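Alpha-1,2-mannosidase (Bacteroides thetaiotaomicron, PDB 2WW2) is a calcium-dependent, inverting glycoside hydrolase of family GH92 that probably removes alpha-1,2-linked mannose from glycans. Local coordinates at residues Pro177-Ser189 against Thr233-Phe247. Residues are numbered along the deposited sequence; the frame is centred on the assembly and turned at random.
Sequences PDNFANYFMMEFS and TASSFISPEQAAINF
Thr233 OG1 reaches Met185 O at 2.9 Å from above the carbonyl plane, and the same oxygen accepts from Ala234 N, so two donors grip it where strands 182-188 and 233-236 pair antiparallel. Met185 N returns the bond to Ala234 O, and Tyr183 and Ser236 form the next hydrogen-bonded pair, its Tyr183 N to Ser236 O bond 2.8 Å long. On the opposite face of the strands from Tyr183 and Met185, Ser235 OG, hydrogen-bonded to Gln66, lies 3.0 Å from Asn182 OD1. Asn182 extends CG opposite its backbone N (chi1 -180°), and the turn of its amide (chi2 83°) lays OD1 over the centre of the Phe237 ring. The chain turns after Ser236, whose OG accepts from Ile238 N in an ST turn and also bonds Glu303; Ser239 OG then N-caps the helix through Gln242 N. Pro240 CD sits over one face of the Tyr183 ring, 3.9 Å from its centroid. A serine in place of Tyr183 would probably leave Pro240 without its CH-pi partner and open a gap beneath the first helical turn. Further on, Met185 CE lies over one face of the Phe247 ring, 3.8 Å from its centroid, while Glu187, salt-bridged to Arg232, brings OE1 to the ring edge. Helix 240-250 thus packs over the Tyr183 and Met185 face of strand 182-188, which pairs with strands 164-169 and 229-236.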
ATOM      1  N   PRO A 177     -31.093  27.000 -21.764  1.00  8.82           N
ATOM      2  CA  PRO A 177     -31.349  27.955 -22.853  1.00  8.87           C
ATOM      3  C   PRO A 177     -31.244  29.408 -22.366  1.00  9.38           C
ATOM      4  O   PRO A 177     -31.228  29.671 -21.152  1.00  8.31           O
ATOM      5  CB  PRO A 177     -32.800  27.648 -23.258  1.00  9.04           C
ATOM      6  CG  PRO A 177     -33.065  26.223 -22.700  1.00  9.23           C
ATOM      7  CD  PRO A 177     -32.299  26.232 -21.408  1.00  8.47           C
ATOM      8  N   ASP A 178     -31.207  30.346 -23.310  1.00  9.61           N
ATOM      9  CA  ASP A 178     -31.003  31.755 -22.981  1.00 10.74           C
ATOM     10  C   ASP A 178     -32.135  32.365 -22.174  1.00 10.59           C
ATOM     11  O   ASP A 178     -31.947  33.410 -21.577  1.00 11.96           O
ATOM     12  CB  ASP A 178     -30.843  32.592 -24.257  1.00 11.58           C
ATOM     13  CG  ASP A 178     -29.490  32.431 -24.901  1.00 15.09           C
ATOM     14  OD1 ASP A 178     -28.594  31.800 -24.290  1.00 18.20           O
ATOM     15  OD2 ASP A 178     -29.321  32.966 -26.018  1.00 20.65           O
ATOM     16  N   ASN A 179     -33.319  31.761 -22.189  1.00 10.88           N
ATOM     17  CA  ASN A 179     -34.471  32.351 -21.503  1.00 10.28           C
ATOM     18  C   ASN A 179     -34.772  31.651 -20.192  1.00 10.14           C
ATOM     19  O   ASN A 179     -35.864  31.791 -19.650  1.00  8.81           O
ATOM     20  CB  ASN A 179     -35.724  32.320 -22.395  1.00 11.19           C
ATOM     21  CG  ASN A 179     -36.142  30.903 -22.780  1.00 12.51           C
ATOM     22  OD1 ASN A 179     -35.472  29.930 -22.429  1.00 13.80           O
ATOM     23  ND2 ASN A 179     -37.249  30.786 -23.506  1.00 12.12           N
ATOM     24  N   PHE A 180     -33.801  30.899 -19.695  1.00  9.02           N
ATOM     25  CA  PHE A 180     -34.019  30.080 -18.498  1.00  9.51           C
ATOM     26  C   PHE A 180     -34.384  30.885 -17.238  1.00 10.18           C
ATOM     27  O   PHE A 180     -33.774  31.922 -16.954  1.00 10.09           O
ATOM     28  CB  PHE A 180     -32.778  29.230 -18.220  1.00  8.90           C
ATOM     29  CG  PHE A 180     -32.807  28.562 -16.887  1.00  8.41           C
ATOM     30  CD1 PHE A 180     -33.524  27.380 -16.709  1.00  7.92           C
ATOM     31  CD2 PHE A 180     -32.155  29.125 -15.810  1.00  7.99           C
ATOM     32  CE1 PHE A 180     -33.580  26.754 -15.455  1.00  8.40           C
ATOM     33  CE2 PHE A 180     -32.183  28.496 -14.545  1.00  7.94           C
ATOM     34  CZ  PHE A 180     -32.911  27.317 -14.372  1.00  9.61           C
ATOM     35  N   ALA A 181     -35.355  30.370 -16.476  1.00 10.23           N
ATOM     36  CA  ALA A 181     -35.682  30.870 -15.130  1.00  9.83           C
ATOM     37  C   ALA A 181     -36.556  29.868 -14.411  1.00 10.28           C
ATOM     38  O   ALA A 181     -37.308  29.130 -15.055  1.00 10.28           O
ATOM     39  CB  ALA A 181     -36.425  32.200 -15.191  1.00  9.32           C
ATOM     40  N   ASN A 182     -36.462  29.864 -13.077  1.00  9.09           N
ATOM     41  CA  ASN A 182     -37.449  29.204 -12.255  1.00  9.03           C
ATOM     42  C   ASN A 182     -38.315  30.291 -11.590  1.00  9.03           C
ATOM     43  O   ASN A 182     -37.789  31.202 -10.939  1.00  8.48           O
ATOM     44  CB  ASN A 182     -36.768  28.268 -11.232  1.00  8.50           C
ATOM     45  CG  ASN A 182     -37.760  27.550 -10.348  1.00  9.30           C
ATOM     46  OD1 ASN A 182     -38.332  26.500 -10.716  1.00 11.26           O
ATOM     47  ND2 ASN A 182     -37.968  28.095  -9.168  1.00  4.36           N
ATOM     48  N   TYR A 183     -39.627  30.224 -11.821  1.00  8.51           N
ATOM     49  CA  TYR A 183     -40.560  31.244 -11.329  1.00  9.04           C
ATOM     50  C   TYR A 183     -41.202  30.695 -10.075  1.00  9.28           C
ATOM     51  O   TYR A 183     -41.817  29.628 -10.114  1.00  9.32           O
ATOM     52  CB  TYR A 183     -41.624  31.515 -12.394  1.00  9.20           C
ATOM     53  CG  TYR A 183     -41.027  31.912 -13.726  1.00  9.45           C
ATOM     54  CD1 TYR A 183     -40.623  33.222 -13.963  1.00 10.94           C
ATOM     55  CD2 TYR A 183     -40.819  30.970 -14.730  1.00 10.79           C
ATOM     56  CE1 TYR A 183     -40.057  33.600 -15.193  1.00 11.67           C
ATOM     57  CE2 TYR A 183     -40.253  31.338 -15.966  1.00 11.34           C
ATOM     58  CZ  TYR A 183     -39.878  32.648 -16.177  1.00 12.55           C
ATOM     59  OH  TYR A 183     -39.308  33.014 -17.369  1.00 13.01           O
ATOM     60  N   PHE A 184     -41.051  31.395  -8.954  1.00  9.03           N
ATOM     61  CA  PHE A 184     -41.553  30.854  -7.695  1.00  9.16           C
ATOM     62  C   PHE A 184     -42.582  31.775  -7.037  1.00  9.80           C
ATOM     63  O   PHE A 184     -42.669  32.969  -7.350  1.00  8.74           O
ATOM     64  CB  PHE A 184     -40.400  30.527  -6.737  1.00  8.71           C
ATOM     65  CG  PHE A 184     -39.574  31.729  -6.330  1.00  9.43           C
ATOM     66  CD1 PHE A 184     -39.986  32.556  -5.283  1.00 11.30           C
ATOM     67  CD2 PHE A 184     -38.376  32.014  -6.969  1.00 10.86           C
ATOM     68  CE1 PHE A 184     -39.214  33.658  -4.898  1.00 11.69           C
ATOM     69  CE2 PHE A 184     -37.595  33.119  -6.601  1.00  9.57           C
ATOM     70  CZ  PHE A 184     -38.009  33.943  -5.565  1.00  9.03           C
ATOM     71  N   MET A 185     -43.394  31.201  -6.150  1.00 10.30           N
ATOM     72  CA  MET A 185     -44.319  32.004  -5.360  1.00 11.37           C
ATOM     73  C   MET A 185     -44.528  31.343  -4.024  1.00 11.10           C
ATOM     74  O   MET A 185     -44.412  30.112  -3.888  1.00 10.56           O
ATOM     75  CB  MET A 185     -45.673  32.231  -6.059  1.00 12.29           C
ATOM     76  CG  MET A 185     -46.586  31.025  -6.148  1.00 14.93           C
ATOM     77  SD  MET A 185     -48.325  31.448  -6.517  1.00 19.25           S
ATOM     78  CE  MET A 185     -48.940  32.048  -4.956  1.00 20.50           C
ATOM     79  N   MET A 186     -44.836  32.166  -3.035  1.00 10.49           N
ATOM     80  CA  MET A 186     -45.090  31.644  -1.707  1.00 10.47           C
ATOM     81  C   MET A 186     -46.105  32.499  -0.966  1.00 10.13           C
ATOM     82  O   MET A 186     -46.308  33.677  -1.276  1.00  9.88           O
ATOM     83  CB  MET A 186     -43.790  31.537  -0.918  1.00 10.54           C
ATOM     84  CG  MET A 186     -43.154  32.846  -0.599  1.00 11.35           C
ATOM     85  SD  MET A 186     -41.538  32.618   0.170  1.00 16.84           S
ATOM     86  CE  MET A 186     -40.564  32.290  -1.293  1.00 12.08           C
ATOM     87  N   GLU A 187     -46.753  31.889   0.007  1.00  9.35           N
ATOM     88  CA  GLU A 187     -47.790  32.573   0.736  1.00  9.50           C
ATOM     89  C   GLU A 187     -47.535  32.326   2.208  1.00  9.55           C
ATOM     90  O   GLU A 187     -47.089  31.241   2.564  1.00  8.87           O
ATOM     91  CB  GLU A 187     -49.141  31.993   0.330  1.00 10.36           C
ATOM     92  CG  GLU A 187     -50.319  32.623   1.060  1.00 11.52           C
ATOM     93  CD  GLU A 187     -51.605  31.862   0.824  1.00 14.92           C
ATOM     94  OE1 GLU A 187     -51.637  30.635   1.041  1.00 17.33           O
ATOM     95  OE2 GLU A 187     -52.584  32.492   0.414  1.00 16.89           O
ATOM     96  N   PHE A 188     -47.782  33.339   3.045  1.00  8.75           N
ATOM     97  CA  PHE A 188     -47.581  33.228   4.487  1.00  8.88           C
ATOM     98  C   PHE A 188     -48.944  33.286   5.174  1.00  8.90           C
ATOM     99  O   PHE A 188     -49.850  34.021   4.739  1.00  8.39           O
ATOM    100  CB  PHE A 188     -46.657  34.352   4.992  1.00  8.77           C
ATOM    101  CG  PHE A 188     -45.273  34.317   4.372  1.00 10.06           C
ATOM    102  CD1 PHE A 188     -44.224  33.687   5.021  1.00  9.11           C
ATOM    103  CD2 PHE A 188     -45.040  34.866   3.123  1.00 10.97           C
ATOM    104  CE1 PHE A 188     -42.952  33.629   4.448  1.00  9.12           C
ATOM    105  CE2 PHE A 188     -43.769  34.811   2.539  1.00 11.87           C
ATOM    106  CZ  PHE A 188     -42.727  34.199   3.204  1.00 11.07           C
ATOM    107  N   SER A 189     -49.090  32.531   6.253  1.00  9.02           N
ATOM    108  CA  SER A 189     -50.379  32.427   6.912  1.00  9.09           C
ATOM    109  C   SER A 189     -50.723  33.656   7.753  1.00  9.67           C
ATOM    110  O   SER A 189     -51.892  33.907   8.043  1.00  9.35           O
ATOM    111  CB  SER A 189     -50.404  31.171   7.795  1.00  9.49           C
ATOM    112  OG  SER A 189     -49.372  31.233   8.770  1.00  9.88           O
ATOM    113  N   THR A 233     -45.372  27.151  -0.763  1.00  8.14           N
ATOM    114  CA  THR A 233     -44.583  27.591  -1.913  1.00  8.26           C
ATOM    115  C   THR A 233     -44.635  26.586  -3.078  1.00  8.36           C
ATOM    116  O   THR A 233     -44.820  25.383  -2.873  1.00  7.93           O
ATOM    117  CB  THR A 233     -43.123  27.906  -1.473  1.00  8.84           C
ATOM    118  OG1 THR A 233     -42.397  28.513  -2.544  1.00  9.20           O
ATOM    119  CG2 THR A 233     -42.381  26.648  -1.017  1.00  8.17           C
ATOM    120  N   ALA A 234     -44.535  27.087  -4.308  1.00  8.18           N
ATOM    121  CA  ALA A 234     -44.382  26.225  -5.473  1.00  8.49           C
ATOM    122  C   ALA A 234     -43.646  27.012  -6.540  1.00  8.72           C
ATOM    123  O   ALA A 234     -43.547  28.241  -6.464  1.00  8.61           O
ATOM    124  CB  ALA A 234     -45.741  25.742  -6.004  1.00  8.81           C
ATOM    125  N   SER A 235     -43.108  26.302  -7.522  1.00  8.65           N
ATOM    126  CA  SER A 235     -42.380  26.954  -8.601  1.00  9.03           C
ATOM    127  C   SER A 235     -42.700  26.288  -9.928  1.00  8.65           C
ATOM    128  O   SER A 235     -43.305  25.201  -9.978  1.00  8.87           O
ATOM    129  CB  SER A 235     -40.860  26.924  -8.344  1.00  8.46           C
ATOM    130  OG  SER A 235     -40.329  25.622  -8.593  1.00  9.66           O
ATOM    131  N   SER A 236     -42.279  26.937 -11.002  1.00  8.20           N
ATOM    132  CA  SER A 236     -42.487  26.419 -12.352  1.00  7.83           C
ATOM    133  C   SER A 236     -41.294  26.827 -13.212  1.00  8.14           C
ATOM    134  O   SER A 236     -40.691  27.877 -12.977  1.00  7.93           O
ATOM    135  CB  SER A 236     -43.774  27.009 -12.961  1.00  7.07           C
ATOM    136  OG  SER A 236     -43.930  26.597 -14.310  1.00  7.58           O
ATOM    137  N   PHE A 237     -40.970  26.018 -14.216  1.00  7.77           N
ATOM    138  CA  PHE A 237     -39.974  26.424 -15.208  1.00  7.80           C
ATOM    139  C   PHE A 237     -40.628  27.062 -16.431  1.00  8.13           C
ATOM    140  O   PHE A 237     -39.939  27.547 -17.321  1.00  8.51           O
ATOM    141  CB  PHE A 237     -39.107  25.220 -15.631  1.00  7.42           C
ATOM    142  CG  PHE A 237     -38.157  24.776 -14.565  1.00  7.93           C
ATOM    143  CD1 PHE A 237     -36.970  25.473 -14.342  1.00  9.06           C
ATOM    144  CD2 PHE A 237     -38.466  23.693 -13.752  1.00  8.60           C
ATOM    145  CE1 PHE A 237     -36.082  25.081 -13.335  1.00  8.14           C
ATOM    146  CE2 PHE A 237     -37.601  23.303 -12.745  1.00  7.92           C
ATOM    147  CZ  PHE A 237     -36.397  24.007 -12.540  1.00  7.61           C
ATOM    148  N   ILE A 238     -41.953  27.081 -16.460  1.00  7.70           N
ATOM    149  CA  ILE A 238     -42.684  27.586 -17.630  1.00  8.25           C
ATOM    150  C   ILE A 238     -43.001  29.072 -17.529  1.00  8.74           C
ATOM    151  O   ILE A 238     -42.674  29.830 -18.446  1.00  8.17           O
ATOM    152  CB  ILE A 238     -43.967  26.743 -17.904  1.00  8.55           C
ATOM    153  CG1 ILE A 238     -43.555  25.353 -18.385  1.00  9.19           C
ATOM    154  CG2 ILE A 238     -44.902  27.428 -18.956  1.00  6.95           C
ATOM    155  CD1 ILE A 238     -44.674  24.309 -18.313  1.00  9.51           C
ATOM    156  N   SER A 239     -43.615  29.491 -16.421  1.00  9.31           N
ATOM    157  CA  SER A 239     -44.041  30.881 -16.257  1.00 10.22           C
ATOM    158  C   SER A 239     -44.567  31.136 -14.845  1.00 10.84           C
ATOM    159  O   SER A 239     -44.895  30.193 -14.121  1.00 11.19           O
ATOM    160  CB  SER A 239     -45.186  31.154 -17.230  1.00 10.32           C
ATOM    161  OG  SER A 239     -46.365  30.512 -16.743  1.00  9.45           O
ATOM    162  N   PRO A 240     -44.688  32.417 -14.455  1.00 11.35           N
ATOM    163  CA  PRO A 240     -45.311  32.718 -13.167  1.00 11.46           C
ATOM    164  C   PRO A 240     -46.751  32.219 -13.079  1.00 11.68           C
ATOM    165  O   PRO A 240     -47.175  31.749 -12.023  1.00 11.11           O
ATOM    166  CB  PRO A 240     -45.248  34.254 -13.099  1.00 11.62           C
ATOM    167  CG  PRO A 240     -44.027  34.586 -13.897  1.00 11.18           C
ATOM    168  CD  PRO A 240     -44.093  33.623 -15.065  1.00 11.84           C
ATOM    169  N   GLU A 241     -47.492  32.302 -14.184  1.00 11.82           N
ATOM    170  CA  GLU A 241     -48.844  31.741 -14.234  1.00 12.23           C
ATOM    171  C   GLU A 241     -48.858  30.230 -13.955  1.00 11.11           C
ATOM    172  O   GLU A 241     -49.717  29.731 -13.231  1.00 11.47           O
ATOM    173  CB  GLU A 241     -49.493  32.043 -15.596  1.00 13.01           C
ATOM    174  CG  GLU A 241     -49.755  33.540 -15.828  1.00 16.94           C
ATOM    175  CD  GLU A 241     -48.467  34.387 -15.960  1.00 21.43           C
ATOM    176  OE1 GLU A 241     -47.421  33.881 -16.458  1.00 18.04           O
ATOM    177  OE2 GLU A 241     -48.518  35.583 -15.572  1.00 24.15           O
ATOM    178  N   GLN A 242     -47.917  29.491 -14.525  1.00 10.11           N
ATOM    179  CA  GLN A 242     -47.880  28.052 -14.283  1.00  9.66           C
ATOM    180  C   GLN A 242     -47.455  27.777 -12.841  1.00  9.38           C
ATOM    181  O   GLN A 242     -47.896  26.802 -12.241  1.00  9.51           O
ATOM    182  CB  GLN A 242     -46.937  27.344 -15.261  1.00  9.44           C
ATOM    183  CG  GLN A 242     -46.898  25.824 -15.087  1.00  9.87           C
ATOM    184  CD  GLN A 242     -48.248  25.149 -15.343  1.00 11.34           C
ATOM    185  OE1 GLN A 242     -48.926  25.439 -16.338  1.00 10.19           O
ATOM    186  NE2 GLN A 242     -48.628  24.224 -14.461  1.00 10.50           N
ATOM    187  N   ALA A 243     -46.595  28.623 -12.288  1.00  8.87           N
ATOM    188  CA  ALA A 243     -46.211  28.446 -10.875  1.00  9.93           C
ATOM    189  C   ALA A 243     -47.449  28.570  -9.981  1.00  9.64           C
ATOM    190  O   ALA A 243     -47.587  27.856  -8.981  1.00 10.75           O
ATOM    191  CB  ALA A 243     -45.133  29.452 -10.463  1.00  9.52           C
ATOM    192  N   ALA A 244     -48.369  29.458 -10.355  1.00 10.29           N
ATOM    193  CA  ALA A 244     -49.579  29.653  -9.550  1.00  9.80           C
ATOM    194  C   ALA A 244     -50.524  28.464  -9.698  1.00  9.88           C
ATOM    195  O   ALA A 244     -51.173  28.050  -8.743  1.00  9.86           O
ATOM    196  CB  ALA A 244     -50.272  30.963  -9.922  1.00  9.80           C
ATOM    197  N   ILE A 245     -50.600  27.904 -10.900  1.00  9.71           N
ATOM    198  CA  ILE A 245     -51.374  26.674 -11.107  1.00  9.53           C
ATOM    199  C   ILE A 245     -50.821  25.527 -10.240  1.00  9.38           C
ATOM    200  O   ILE A 245     -51.585  24.817  -9.558  1.00  8.78           O
ATOM    201  CB  ILE A 245     -51.353  26.269 -12.607  1.00  9.31           C
ATOM    202  CG1 ILE A 245     -52.157  27.279 -13.431  1.00 10.98           C
ATOM    203  CG2 ILE A 245     -51.897  24.852 -12.805  1.00 10.36           C
ATOM    204  CD1 ILE A 245     -51.900  27.208 -14.941  1.00 13.20           C
ATOM    205  N   ASN A 246     -49.500  25.346 -10.272  1.00  8.81           N
ATOM    206  CA  ASN A 246     -48.835  24.336  -9.444  1.00  9.57           C
ATOM    207  C   ASN A 246     -49.141  24.562  -7.970  1.00  9.52           C
ATOM    208  O   ASN A 246     -49.468  23.621  -7.260  1.00  9.72           O
ATOM    209  CB  ASN A 246     -47.310  24.348  -9.645  1.00  8.97           C
ATOM    210  CG  ASN A 246     -46.909  23.944 -11.057  1.00  9.12           C
ATOM    211  OD1 ASN A 246     -47.726  23.413 -11.803  1.00 10.08           O
ATOM    212  ND2 ASN A 246     -45.647  24.179 -11.418  1.00  7.41           N
ATOM    213  N   PHE A 247     -49.030  25.816  -7.529  1.00 10.33           N
ATOM    214  CA  PHE A 247     -49.330  26.188  -6.135  1.00 10.08           C
ATOM    215  C   PHE A 247     -50.764  25.806  -5.773  1.00 10.70           C
ATOM    216  O   PHE A 247     -51.025  25.185  -4.731  1.00 10.02           O
ATOM    217  CB  PHE A 247     -49.137  27.700  -5.951  1.00  9.95           C
ATOM    218  CG  PHE A 247     -49.456  28.212  -4.553  1.00  9.81           C
ATOM    219  CD1 PHE A 247     -48.432  28.437  -3.620  1.00  8.60           C
ATOM    220  CD2 PHE A 247     -50.764  28.503  -4.189  1.00 10.78           C
ATOM    221  CE1 PHE A 247     -48.714  28.925  -2.344  1.00  8.38           C
ATOM    222  CE2 PHE A 247     -51.056  28.983  -2.913  1.00  9.55           C
ATOM    223  CZ  PHE A 247     -50.027  29.202  -1.992  1.00  8.79           C
TER
HETATM  224  O   HOH W   1     -37.473  28.501 -17.705  1.00 11.86           O